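Local coordinates for inulin fructotransferase (Bacillus sp. snu-7, PDB 2INV), which cleaves inulin by intramolecular fructosyl transfer, working as a lyase that releases the terminal difructosyl unit as a cyclic difructose anhydride, at residues 141-146 / 176-181; 85-90 / 199-204; 64-69 / 110-115; 184-189 / 203-208. All coordinates share one frame; numbering follows the deposited sequence.

Interaction 1: residues 141-146 / 176-181; sequences RDFCLD and TGMGFV. With 2PO (phosphonate), chain G.
Selenomethionine M178 runs beside F143 and curls over its ring, the two residues sitting in successive coils of a right-handed parallel beta-helix. Methyl CE of M178 lies above the middle of the ring, 3.8 Å from the F143 centroid in a CH-pi contact. SE comes over one side of the same face, 3.6 Å from F143 CE2, which makes this a Met-aromatic contact too. The bends that carry it there are at chi2 (-94°) and chi3 (-44°) of M178.

Further on, L145 and F180 point the same way, with L145 CD1 3.7 Å from F180 CE1, and both pack on I164. D146 and V181 run together on the other face, CB of D146 against CG1 of V181, while the D146 carboxylate turns to R92 and to the N-H of V148. Parallel backbone bonds stitch this part, for example L145 N to G179 O at 2.8 Å. D142 and G177 both take positive phi and break the pairing at matching places; D142 N then bonds T176 O at 3.2 Å.

At that end the R141 guanidinium is sandwiched between T176 CG2 and the phosphonate. R141 NE also bridges to OD2 of D142, approaching from above the carboxylate plane, and phosphonate O1P stands 3.7 Å from R141 CZ on the face opposite the threonine methyl.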
loop_
_atom_site.group_PDB
_atom_site.type_symbol
_atom_site.label_atom_id
_atom_site.label_comp_id
_atom_site.label_asym_id
_atom_site.label_seq_id
_atom_site.Cartn_x
_atom_site.Cartn_y
_atom_site.Cartn_z
ATOM N N ARG A 141 8.435 -13.518 6.517
ATOM C CA ARG A 141 7.410 -13.434 5.499
ATOM C C ARG A 141 6.824 -14.707 4.927
ATOM O O ARG A 141 7.434 -15.774 4.909
ATOM C CB ARG A 141 7.920 -12.583 4.343
ATOM C CG ARG A 141 8.980 -13.268 3.525
ATOM C CD ARG A 141 9.572 -12.333 2.500
ATOM N NE ARG A 141 8.576 -11.894 1.531
ATOM C CZ ARG A 141 8.829 -11.028 0.555
ATOM N NH1 ARG A 141 10.046 -10.511 0.424
ATOM N NH2 ARG A 141 7.869 -10.680 -0.292
ATOM N N ASP A 142 5.604 -14.534 4.446
ATOM C CA ASP A 142 4.826 -15.565 3.798
ATOM C C ASP A 142 4.692 -16.927 4.465
ATOM O O ASP A 142 4.793 -17.954 3.803
ATOM C CB ASP A 142 5.333 -15.722 2.366
ATOM C CG ASP A 142 5.404 -14.387 1.633
ATOM O OD1 ASP A 142 4.391 -13.655 1.609
ATOM O OD2 ASP A 142 6.475 -14.063 1.080
ATOM N N PHE A 143 4.472 -16.947 5.776
ATOM C CA PHE A 143 4.236 -18.215 6.460
ATOM C C PHE A 143 3.156 -18.056 7.527
ATOM O O PHE A 143 2.684 -16.949 7.781
ATOM C CB PHE A 143 5.541 -18.868 6.983
ATOM C CG PHE A 143 6.146 -18.220 8.187
ATOM C CD1 PHE A 143 5.762 -18.611 9.471
ATOM C CD2 PHE A 143 7.176 -17.293 8.046
ATOM C CE1 PHE A 143 6.411 -18.086 10.602
ATOM C CE2 PHE A 143 7.820 -16.770 9.161
ATOM C CZ PHE A 143 7.438 -17.170 10.434
ATOM N N CYS A 144 2.746 -19.166 8.130
ATOM C CA CYS A 144 1.654 -19.163 9.096
ATOM C C CYS A 144 1.941 -19.571 10.541
ATOM O O CYS A 144 2.526 -20.622 10.792
ATOM C CB CYS A 144 0.538 -20.046 8.531
ATOM S SG CYS A 144 -0.940 -20.214 9.554
ATOM N N LEU A 145 1.512 -18.726 11.481
ATOM C CA LEU A 145 1.672 -18.974 12.913
ATOM C C LEU A 145 0.293 -19.191 13.519
ATOM O O LEU A 145 -0.529 -18.268 13.586
ATOM C CB LEU A 145 2.385 -17.800 13.592
ATOM C CG LEU A 145 3.902 -17.747 13.382
ATOM C CD1 LEU A 145 4.456 -16.453 13.951
ATOM C CD2 LEU A 145 4.549 -18.953 14.053
ATOM N N ASP A 146 0.059 -20.418 13.981
ATOM C CA ASP A 146 -1.232 -20.820 14.533
ATOM C C ASP A 146 -1.129 -21.296 15.995
ATOM O O ASP A 146 -0.364 -22.216 16.315
ATOM C CB ASP A 146 -1.794 -21.896 13.585
ATOM C CG ASP A 146 -2.968 -22.666 14.148
ATOM O OD1 ASP A 146 -3.646 -22.178 15.066
ATOM O OD2 ASP A 146 -3.215 -23.779 13.635
ATOM N N THR A 176 6.015 -9.043 6.321
ATOM C CA THR A 176 4.983 -9.041 5.290
ATOM C C THR A 176 4.478 -10.405 4.810
ATOM O O THR A 176 5.147 -11.420 4.947
ATOM C CB THR A 176 5.446 -8.209 4.072
ATOM O OG1 THR A 176 4.391 -8.150 3.105
ATOM C CG2 THR A 176 6.680 -8.833 3.437
ATOM N N GLY A 177 3.264 -10.394 4.264
ATOM C CA GLY A 177 2.618 -11.587 3.738
ATOM C C GLY A 177 2.332 -12.689 4.735
ATOM O O GLY A 177 2.075 -13.825 4.355
HETATM N N MSE A 178 2.344 -12.356 6.018
HETATM C CA MSE A 178 2.122 -13.358 7.055
HETATM C C MSE A 178 0.683 -13.715 7.387
HETATM O O MSE A 178 -0.274 -13.040 6.974
HETATM C CB MSE A 178 2.826 -12.939 8.343
HETATM C CG MSE A 178 4.313 -12.624 8.171
HETATM SE SE MSE A 178 5.456 -14.127 8.523
HETATM C CE MSE A 178 4.589 -14.752 10.134
ATOM N N GLY A 179 0.556 -14.799 8.146
ATOM C CA GLY A 179 -0.737 -15.283 8.581
ATOM C C GLY A 179 -0.605 -15.622 10.050
ATOM O O GLY A 179 0.177 -16.501 10.425
ATOM N N PHE A 180 -1.338 -14.899 10.890
ATOM C CA PHE A 180 -1.311 -15.129 12.330
ATOM C C PHE A 180 -2.716 -15.542 12.721
ATOM O O PHE A 180 -3.683 -14.863 12.365
ATOM C CB PHE A 180 -0.959 -13.843 13.081
ATOM C CG PHE A 180 0.439 -13.353 12.844
ATOM C CD1 PHE A 180 1.490 -13.740 13.678
ATOM C CD2 PHE A 180 0.696 -12.454 11.820
ATOM C CE1 PHE A 180 2.767 -13.231 13.496
ATOM C CE2 PHE A 180 1.974 -11.939 11.631
ATOM C CZ PHE A 180 3.011 -12.323 12.468
ATOM N N VAL A 181 -2.843 -16.633 13.466
ATOM C CA VAL A 181 -4.162 -17.066 13.880
ATOM C C VAL A 181 -4.172 -17.799 15.218
ATOM O O VAL A 181 -3.290 -18.612 15.508
ATOM C CB VAL A 181 -4.811 -17.932 12.776
ATOM C CG1 VAL A 181 -3.993 -19.191 12.537
ATOM C CG2 VAL A 181 -6.235 -18.283 13.160
HETATM P P 2PO G . 8.455 -13.271 -3.015
HETATM O O1P 2PO G . 9.863 -13.118 -2.321
HETATM O O2P 2PO G . 7.719 -14.492 -2.314
HETATM O O3P 2PO G . 8.442 -13.281 -4.507
#

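Interaction 2: residues 85-90 / 199-204; sequences FGHGFF and DNMIAE. With FRU (beta-D-fructofuranose), chain D.
F89 holds CG anti to its backbone N (chi1 -179°), and M201, a selenomethionine, does the same (chi1 170°) before bending at its next two bonds. The two side chains cross at about a right angle. CG of M201 rests 3.8 Å from F89 CB, and the bends at chi2 and chi3 bring SE above the F89 ring, 4.8 Å from its centroid: a Met-aromatic contact at the long end.

The rim of the same ring meets the neighbouring residues. A203 O lies near the ring plane, 3.7 Å from F89 CE2, and the E204 carboxylate comes to the edge at the far end, its CD 3.8 Å from F89 CZ. Ring and carboxylate planes are 74° apart, so E204 stands across the edge of the phenyl group. No hydrogen bond joins the two segments; the contact is side-chain packing round the F89 ring.

In the fold, 85-90 is a loop that leaves strand 80-84 and runs along the outside of later coils of the parallel beta-helix, roughly in the direction of strand 201-203. There it also faces the trimer interface: H87, whose CD2 is 4.2 Å from M201 CB, gives its NE2 a partner in S172 O of the third subunit, and F89 and M201 pack on that same serine.

E204 belongs to the sugar pocket. Its OE2 takes a hydrogen bond from fructose O3 at 2.6 Å and has a second partner in S91 OG, while OE1 is bonded to the N-H of S93. The fructose is held further by S93 OG, P251 O and R252 NH1.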
loop_
_atom_site.group_PDB
_atom_site.type_symbol
_atom_site.label_atom_id
_atom_site.label_comp_id
_atom_site.label_asym_id
_atom_site.label_seq_id
_atom_site.Cartn_x
_atom_site.Cartn_y
_atom_site.Cartn_z
ATOM N N PHE A 85 5.618 -20.038 1.767
ATOM C CA PHE A 85 4.940 -19.857 0.487
ATOM C C PHE A 85 3.491 -19.403 0.652
ATOM O O PHE A 85 2.768 -19.286 -0.341
ATOM C CB PHE A 85 4.948 -21.157 -0.334
ATOM C CG PHE A 85 6.301 -21.592 -0.782
ATOM C CD1 PHE A 85 7.166 -22.226 0.103
ATOM C CD2 PHE A 85 6.709 -21.391 -2.099
ATOM C CE1 PHE A 85 8.420 -22.657 -0.321
ATOM C CE2 PHE A 85 7.960 -21.818 -2.529
ATOM C CZ PHE A 85 8.812 -22.451 -1.636
ATOM N N GLY A 86 3.058 -19.165 1.889
ATOM C CA GLY A 86 1.688 -18.735 2.096
ATOM C C GLY A 86 1.312 -18.397 3.524
ATOM O O GLY A 86 1.889 -18.927 4.472
ATOM N N HIS A 87 0.330 -17.512 3.667
ATOM C CA HIS A 87 -0.160 -17.081 4.979
ATOM C C HIS A 87 -1.117 -18.119 5.565
ATOM O O HIS A 87 -1.358 -18.153 6.769
ATOM C CB HIS A 87 -0.880 -15.733 4.856
ATOM C CG HIS A 87 -2.108 -15.779 4.004
ATOM N ND1 HIS A 87 -2.073 -16.046 2.651
ATOM C CD2 HIS A 87 -3.413 -15.591 4.313
ATOM C CE1 HIS A 87 -3.302 -16.020 2.166
ATOM N NE2 HIS A 87 -4.132 -15.745 3.154
ATOM N N GLY A 88 -1.662 -18.949 4.681
ATOM C CA GLY A 88 -2.581 -20.011 5.055
ATOM C C GLY A 88 -3.602 -19.739 6.142
ATOM O O GLY A 88 -3.819 -20.591 7.005
ATOM N N PHE A 89 -4.253 -18.582 6.123
ATOM C CA PHE A 89 -5.232 -18.334 7.170
ATOM C C PHE A 89 -6.454 -19.235 7.032
ATOM O O PHE A 89 -6.841 -19.653 5.933
ATOM C CB PHE A 89 -5.683 -16.873 7.211
ATOM C CG PHE A 89 -6.689 -16.593 8.298
ATOM C CD1 PHE A 89 -8.048 -16.750 8.061
ATOM C CD2 PHE A 89 -6.268 -16.234 9.577
ATOM C CE1 PHE A 89 -8.978 -16.561 9.075
ATOM C CE2 PHE A 89 -7.193 -16.041 10.607
ATOM C CZ PHE A 89 -8.551 -16.206 10.351
ATOM N N PHE A 90 -7.049 -19.528 8.183
ATOM C CA PHE A 90 -8.227 -20.373 8.292
ATOM C C PHE A 90 -8.890 -19.972 9.608
ATOM O O PHE A 90 -8.241 -19.903 10.650
ATOM C CB PHE A 90 -7.799 -21.849 8.296
ATOM C CG PHE A 90 -8.882 -22.817 8.696
ATOM C CD1 PHE A 90 -9.068 -23.165 10.038
ATOM C CD2 PHE A 90 -9.677 -23.429 7.735
ATOM C CE1 PHE A 90 -10.014 -24.106 10.413
ATOM C CE2 PHE A 90 -10.641 -24.386 8.110
ATOM C CZ PHE A 90 -10.805 -24.720 9.438
ATOM N N ASP A 199 0.768 -5.824 4.325
ATOM C CA ASP A 199 0.246 -6.962 3.573
ATOM C C ASP A 199 0.139 -8.249 4.410
ATOM O O ASP A 199 0.495 -9.328 3.936
ATOM C CB ASP A 199 1.143 -7.217 2.358
ATOM C CG ASP A 199 0.402 -7.859 1.204
ATOM O OD1 ASP A 199 -0.843 -7.778 1.173
ATOM O OD2 ASP A 199 1.066 -8.442 0.320
ATOM N N ASN A 200 -0.352 -8.141 5.645
ATOM C CA ASN A 200 -0.502 -9.314 6.509
ATOM C C ASN A 200 -1.944 -9.589 6.906
ATOM O O ASN A 200 -2.808 -8.716 6.798
ATOM C CB ASN A 200 0.323 -9.181 7.803
ATOM C CG ASN A 200 1.760 -8.806 7.550
ATOM O OD1 ASN A 200 2.595 -9.804 7.269
ATOM N ND2 ASN A 200 2.124 -7.629 7.617
HETATM N N MSE A 201 -2.174 -10.811 7.382
HETATM C CA MSE A 201 -3.481 -11.252 7.858
HETATM C C MSE A 201 -3.312 -11.696 9.301
HETATM O O MSE A 201 -2.815 -12.798 9.568
HETATM C CB MSE A 201 -3.994 -12.412 7.009
HETATM C CG MSE A 201 -5.237 -13.105 7.554
HETATM SE SE MSE A 201 -6.736 -11.935 7.757
HETATM C CE MSE A 201 -7.322 -11.891 5.927
ATOM N N ILE A 202 -3.711 -10.817 10.216
ATOM C CA ILE A 202 -3.587 -11.064 11.645
ATOM C C ILE A 202 -4.980 -11.051 12.260
ATOM O O ILE A 202 -5.515 -9.978 12.569
ATOM C CB ILE A 202 -2.777 -9.945 12.302
ATOM C CG1 ILE A 202 -1.620 -9.554 11.385
ATOM C CG2 ILE A 202 -2.271 -10.391 13.662
ATOM C CD1 ILE A 202 -0.862 -8.341 11.832
ATOM N N ALA A 203 -5.576 -12.220 12.456
ATOM C CA ALA A 203 -6.912 -12.236 13.025
ATOM C C ALA A 203 -7.200 -13.414 13.928
ATOM O O ALA A 203 -6.510 -14.446 13.885
ATOM C CB ALA A 203 -7.941 -12.173 11.918
ATOM N N GLU A 204 -8.239 -13.243 14.743
ATOM C CA GLU A 204 -8.644 -14.267 15.683
ATOM C C GLU A 204 -7.465 -14.482 16.627
ATOM O O GLU A 204 -7.122 -15.601 17.003
ATOM C CB GLU A 204 -9.051 -15.535 14.921
ATOM C CG GLU A 204 -10.321 -15.269 14.083
ATOM C CD GLU A 204 -10.873 -16.493 13.371
ATOM O OE1 GLU A 204 -10.372 -17.613 13.608
ATOM O OE2 GLU A 204 -11.829 -16.334 12.578
HETATM C C1 FRU D . -15.576 -14.886 13.477
HETATM C C2 FRU D . -15.055 -13.561 12.773
HETATM C C3 FRU D . -13.555 -13.249 13.043
HETATM C C4 FRU D . -13.464 -11.708 13.099
HETATM C C5 FRU D . -14.835 -11.339 13.584
HETATM C C6 FRU D . -15.376 -10.203 12.701
HETATM O O1 FRU D . -15.073 -15.009 14.833
HETATM O O3 FRU D . -12.361 -13.812 12.559
HETATM O O4 FRU D . -12.389 -11.251 13.900
HETATM O O5 FRU D . -15.670 -12.550 13.547
HETATM O O6 FRU D . -16.332 -9.562 13.442
#

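Interaction 3: residues 64-69 / 110-115; sequences PGDYDL and ASHIRV
The R114 guanidinium meets D68 at its edge and nearly in its own plane, NE giving a salt-bridging hydrogen bond to D68 OD1 of 3.2 Å that is almost straight (173°). Carboxylate and guanidinium planes are only 27° apart, and the two side chains run alongside each other. The far side of the group, NH1, is bonded to Q107 OE1. H112 carries R114 CG over one face of its imidazole, toward the rim and 3.5 Å above the plane, and has the D66 carboxylate near its edge, modelled too tightly there to be trusted. The Y67 ring sits obliquely beside the backbone, CD2 3.3 Å from H112 O, and its hydroxyl is bonded to P63 O.

Strands 65-69 and 111-115 are parallel neighbours near the N-terminal end of the beta-helix. Their backbone bonds pass back and forth: Y67 N to H112 O at 2.8 Å, R114 N to Y67 O at 2.7 Å, L69 N to R114 O. Y67, L69 and I113 project from the face covered by helix 30-48, where all three reach I34. L69 CB meets I113 CG2 at 3.8 Å.

At the start of the pair G65 N bonds A110 O. S111, the centre of an inverse gamma turn, directs OG to I62 O and to the N-H of F85.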
loop_
_atom_site.group_PDB
_atom_site.type_symbol
_atom_site.label_atom_id
_atom_site.label_comp_id
_atom_site.label_asym_id
_atom_site.label_seq_id
_atom_site.Cartn_x
_atom_site.Cartn_y
_atom_site.Cartn_z
ATOM N N PRO A 64 5.600 -25.801 2.064
ATOM C CA PRO A 64 4.194 -25.986 2.424
ATOM C C PRO A 64 4.089 -27.177 3.368
ATOM O O PRO A 64 4.577 -28.253 3.055
ATOM C CB PRO A 64 3.530 -26.262 1.073
ATOM C CG PRO A 64 4.287 -25.344 0.178
ATOM C CD PRO A 64 5.736 -25.477 0.631
ATOM N N GLY A 65 3.447 -26.995 4.515
ATOM C CA GLY A 65 3.318 -28.109 5.430
ATOM C C GLY A 65 2.879 -27.815 6.844
ATOM O O GLY A 65 2.753 -26.669 7.258
ATOM N N ASP A 66 2.632 -28.893 7.579
ATOM C CA ASP A 66 2.205 -28.828 8.972
ATOM C C ASP A 66 3.428 -29.071 9.858
ATOM O O ASP A 66 4.009 -30.158 9.839
ATOM C CB ASP A 66 1.140 -29.894 9.265
ATOM C CG ASP A 66 -0.181 -29.610 8.572
ATOM O OD1 ASP A 66 -0.534 -28.419 8.425
ATOM O OD2 ASP A 66 -0.878 -30.570 8.184
ATOM N N TYR A 67 3.819 -28.062 10.632
ATOM C CA TYR A 67 4.985 -28.168 11.511
ATOM C C TYR A 67 4.668 -27.763 12.953
ATOM O O TYR A 67 4.084 -26.704 13.194
ATOM C CB TYR A 67 6.118 -27.272 11.002
ATOM C CG TYR A 67 6.410 -27.411 9.530
ATOM C CD1 TYR A 67 7.179 -28.465 9.046
ATOM C CD2 TYR A 67 5.909 -26.487 8.617
ATOM C CE1 TYR A 67 7.444 -28.597 7.683
ATOM C CE2 TYR A 67 6.167 -26.606 7.255
ATOM C CZ TYR A 67 6.934 -27.661 6.796
ATOM O OH TYR A 67 7.185 -27.781 5.453
ATOM N N ASP A 68 5.066 -28.605 13.904
ATOM C CA ASP A 68 4.858 -28.348 15.334
ATOM C C ASP A 68 6.057 -27.611 15.925
ATOM O O ASP A 68 7.201 -27.997 15.684
ATOM C CB ASP A 68 4.703 -29.658 16.113
ATOM C CG ASP A 68 3.307 -30.248 16.028
ATOM O OD1 ASP A 68 2.444 -29.683 15.324
ATOM O OD2 ASP A 68 3.073 -31.279 16.698
ATOM N N LEU A 69 5.804 -26.562 16.701
ATOM C CA LEU A 69 6.902 -25.839 17.330
ATOM C C LEU A 69 6.773 -25.957 18.844
ATOM O O LEU A 69 5.859 -25.380 19.448
ATOM C CB LEU A 69 6.910 -24.357 16.931
ATOM C CG LEU A 69 8.139 -23.562 17.402
ATOM C CD1 LEU A 69 8.518 -22.546 16.347
ATOM C CD2 LEU A 69 7.866 -22.882 18.736
ATOM N N ALA A 110 -0.661 -23.736 4.229
ATOM C CA ALA A 110 0.539 -23.102 3.693
ATOM C C ALA A 110 1.701 -23.551 4.568
ATOM O O ALA A 110 1.703 -24.683 5.053
ATOM C CB ALA A 110 0.403 -21.574 3.719
ATOM N N SER A 111 2.686 -22.679 4.768
ATOM C CA SER A 111 3.831 -23.013 5.617
ATOM C C SER A 111 3.325 -22.761 7.035
ATOM O O SER A 111 3.597 -21.725 7.660
ATOM C CB SER A 111 5.011 -22.113 5.268
ATOM O OG SER A 111 5.179 -22.096 3.862
ATOM N N HIS A 112 2.580 -23.756 7.499
ATOM C CA HIS A 112 1.882 -23.809 8.768
ATOM C C HIS A 112 2.705 -24.227 9.996
ATOM O O HIS A 112 3.131 -25.385 10.114
ATOM C CB HIS A 112 0.700 -24.752 8.523
ATOM C CG HIS A 112 -0.186 -24.981 9.698
ATOM N ND1 HIS A 112 -0.631 -23.968 10.521
ATOM C CD2 HIS A 112 -0.806 -26.108 10.117
ATOM C CE1 HIS A 112 -1.492 -24.464 11.392
ATOM N NE2 HIS A 112 -1.618 -25.759 11.167
ATOM N N ILE A 113 2.910 -23.287 10.914
ATOM C CA ILE A 113 3.638 -23.585 12.137
ATOM C C ILE A 113 2.672 -23.526 13.301
ATOM O O ILE A 113 2.051 -22.489 13.566
ATOM C CB ILE A 113 4.781 -22.585 12.419
ATOM C CG1 ILE A 113 5.925 -22.805 11.435
ATOM C CG2 ILE A 113 5.273 -22.760 13.856
ATOM C CD1 ILE A 113 7.096 -21.876 11.646
ATOM N N ARG A 114 2.530 -24.655 13.980
ATOM C CA ARG A 114 1.658 -24.711 15.124
ATOM C C ARG A 114 2.520 -24.452 16.335
ATOM O O ARG A 114 3.453 -25.195 16.643
ATOM C CB ARG A 114 0.980 -26.061 15.189
ATOM C CG ARG A 114 0.584 -26.580 13.819
ATOM C CD ARG A 114 -0.653 -27.409 13.936
ATOM N NE ARG A 114 -0.474 -28.416 14.970
ATOM C CZ ARG A 114 -1.445 -28.917 15.711
ATOM N NH1 ARG A 114 -2.679 -28.512 15.534
ATOM N NH2 ARG A 114 -1.164 -29.811 16.640
ATOM N N VAL A 115 2.205 -23.338 16.975
ATOM C CA VAL A 115 2.902 -22.859 18.147
ATOM C C VAL A 115 2.418 -23.629 19.368
ATOM O O VAL A 115 1.283 -23.457 19.820
ATOM C CB VAL A 115 2.629 -21.355 18.312
ATOM C CG1 VAL A 115 3.353 -20.810 19.525
ATOM C CG2 VAL A 115 3.067 -20.623 17.052
#

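Interaction 4: residues 184-189 / 203-208; sequences EHALIV and AECGNC. With FRU (beta-D-fructofuranose), chain D.
A186 and L187 give their N-H groups to N207 O and C208 O, both at 2.9 Å, and so tie together two consecutive coils of the parallel beta-helix where the chain turns a corner. The A186 bond is reasonably straight (157°). A third link, N207 N to E184 O at 2.8 Å, is bent and weak, and the same E184 oxygen has G206 CA only 3.3 Å away.

The polar ends of E184 and H185 find their partners beyond the pair. E184 OE1 collects the N-H groups of G160 and N159, in the preceding coil, and H185 ND1 is bonded to E210 OE1, further along strand 207-211. The imidazole of H185 lies flat against the plane of the N207 side-chain amide, 12° from parallel, and the two side chains point the same way.

The sugar pocket is close by in sequence, since E204 immediately precedes C205. At the corner A186 also packs on I202, and C205 SG sits 3.7 Å from A186 CB.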
loop_
_atom_site.group_PDB
_atom_site.type_symbol
_atom_site.label_atom_id
_atom_site.label_comp_id
_atom_site.label_asym_id
_atom_site.label_seq_id
_atom_site.Cartn_x
_atom_site.Cartn_y
_atom_site.Cartn_z
ATOM N N GLU A 184 -2.450 -15.555 21.529
ATOM C CA GLU A 184 -2.825 -14.501 22.453
ATOM C C GLU A 184 -2.197 -13.186 22.015
ATOM O O GLU A 184 -2.807 -12.124 22.135
ATOM C CB GLU A 184 -2.433 -14.814 23.895
ATOM C CG GLU A 184 -3.233 -13.920 24.831
ATOM C CD GLU A 184 -3.132 -14.276 26.293
ATOM O OE1 GLU A 184 -3.133 -15.480 26.621
ATOM O OE2 GLU A 184 -3.088 -13.342 27.122
ATOM N N HIS A 185 -0.973 -13.267 21.510
ATOM C CA HIS A 185 -0.266 -12.095 21.011
ATOM C C HIS A 185 0.325 -12.541 19.682
ATOM O O HIS A 185 1.145 -13.457 19.642
ATOM C CB HIS A 185 0.867 -11.684 21.955
ATOM C CG HIS A 185 0.411 -11.280 23.320
ATOM N ND1 HIS A 185 0.092 -9.981 23.649
ATOM C CD2 HIS A 185 0.215 -12.013 24.442
ATOM C CE1 HIS A 185 -0.279 -9.929 24.916
ATOM N NE2 HIS A 185 -0.214 -11.148 25.419
ATOM N N ALA A 186 -0.094 -11.916 18.590
ATOM C CA ALA A 186 0.425 -12.306 17.287
ATOM C C ALA A 186 1.820 -11.743 17.087
ATOM O O ALA A 186 2.806 -12.478 17.023
ATOM C CB ALA A 186 -0.498 -11.805 16.189
ATOM N N LEU A 187 1.895 -10.420 17.016
ATOM C CA LEU A 187 3.161 -9.732 16.798
ATOM C C LEU A 187 3.450 -8.616 17.803
ATOM O O LEU A 187 2.600 -7.764 18.065
ATOM C CB LEU A 187 3.170 -9.138 15.389
ATOM C CG LEU A 187 4.373 -8.277 15.025
ATOM C CD1 LEU A 187 5.570 -9.165 14.782
ATOM C CD2 LEU A 187 4.056 -7.464 13.780
ATOM N N ILE A 188 4.660 -8.625 18.351
ATOM C CA ILE A 188 5.090 -7.609 19.305
ATOM C C ILE A 188 6.448 -7.063 18.867
ATOM O O ILE A 188 7.359 -7.831 18.571
ATOM C CB ILE A 188 5.239 -8.191 20.734
ATOM C CG1 ILE A 188 3.876 -8.622 21.278
ATOM C CG2 ILE A 188 5.873 -7.153 21.656
ATOM C CD1 ILE A 188 3.936 -9.283 22.639
ATOM N N VAL A 189 6.579 -5.742 18.806
ATOM C CA VAL A 189 7.843 -5.126 18.410
ATOM C C VAL A 189 8.144 -3.855 19.204
ATOM O O VAL A 189 7.552 -2.801 18.979
ATOM C CB VAL A 189 7.869 -4.784 16.907
ATOM C CG1 VAL A 189 9.247 -4.270 16.524
ATOM C CG2 VAL A 189 7.527 -6.016 16.081
ATOM N N ALA A 203 -5.576 -12.220 12.456
ATOM C CA ALA A 203 -6.912 -12.236 13.025
ATOM C C ALA A 203 -7.200 -13.414 13.928
ATOM O O ALA A 203 -6.510 -14.446 13.885
ATOM C CB ALA A 203 -7.941 -12.173 11.918
ATOM N N GLU A 204 -8.239 -13.243 14.743
ATOM C CA GLU A 204 -8.644 -14.267 15.683
ATOM C C GLU A 204 -7.465 -14.482 16.627
ATOM O O GLU A 204 -7.122 -15.601 17.003
ATOM C CB GLU A 204 -9.051 -15.535 14.921
ATOM C CG GLU A 204 -10.321 -15.269 14.083
ATOM C CD GLU A 204 -10.873 -16.493 13.371
ATOM O OE1 GLU A 204 -10.372 -17.613 13.608
ATOM O OE2 GLU A 204 -11.829 -16.334 12.578
ATOM N N CYS A 205 -6.864 -13.354 17.002
ATOM C CA CYS A 205 -5.738 -13.295 17.923
ATOM C C CYS A 205 -6.167 -12.408 19.085
ATOM O O CYS A 205 -6.976 -11.485 18.896
ATOM C CB CYS A 205 -4.521 -12.679 17.241
ATOM S SG CYS A 205 -3.630 -13.784 16.114
ATOM N N GLY A 206 -5.653 -12.686 20.281
ATOM C CA GLY A 206 -6.029 -11.873 21.425
ATOM C C GLY A 206 -5.591 -10.450 21.150
ATOM O O GLY A 206 -6.327 -9.497 21.372
ATOM N N ASN A 207 -4.368 -10.330 20.645
ATOM C CA ASN A 207 -3.766 -9.055 20.281
ATOM C C ASN A 207 -3.121 -9.255 18.916
ATOM O O ASN A 207 -2.570 -10.316 18.646
ATOM C CB ASN A 207 -2.687 -8.655 21.288
ATOM C CG ASN A 207 -3.214 -8.559 22.704
ATOM O OD1 ASN A 207 -3.487 -9.573 23.343
ATOM N ND2 ASN A 207 -3.362 -7.335 23.203
ATOM N N CYS A 208 -3.170 -8.239 18.062
ATOM C CA CYS A 208 -2.589 -8.355 16.731
ATOM C C CYS A 208 -1.194 -7.720 16.599
ATOM O O CYS A 208 -0.207 -8.440 16.421
ATOM C CB CYS A 208 -3.566 -7.775 15.698
ATOM S SG CYS A 208 -5.128 -8.691 15.632
HETATM C C1 FRU D . -15.576 -14.886 13.477
HETATM C C2 FRU D . -15.055 -13.561 12.773
HETATM C C3 FRU D . -13.555 -13.249 13.043
HETATM C C4 FRU D . -13.464 -11.708 13.099
HETATM C C5 FRU D . -14.835 -11.339 13.584
HETATM C C6 FRU D . -15.376 -10.203 12.701
HETATM O O1 FRU D . -15.073 -15.009 14.833
HETATM O O3 FRU D . -12.361 -13.812 12.559
HETATM O O4 FRU D . -12.389 -11.251 13.900
HETATM O O5 FRU D . -15.670 -12.550 13.547
HETATM O O6 FRU D . -16.332 -9.562 13.442
#

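All four contacts lie along the N-terminal half of the beta-helix. In chain order interaction 3 closes before interaction 1 opens, and interaction 4 follows; the long-range interaction 2 starts within the span of interaction 3 and ends on A203 and E204, which interaction 4 shares. Strands 111-115, 135-146, 174-181 and 201-203 are successive parallel neighbours, so interactions 3, 1 and 2 follow one face of the coil, with centres about 10 Å (3 to 1) and about 5 Å (1 to 2) apart. These three touch the third subunit; interaction 4, whose centre is about 17 Å from that of interaction 3, does not. Interaction 2 reaches both the third subunit and, through E204, the fructose pocket.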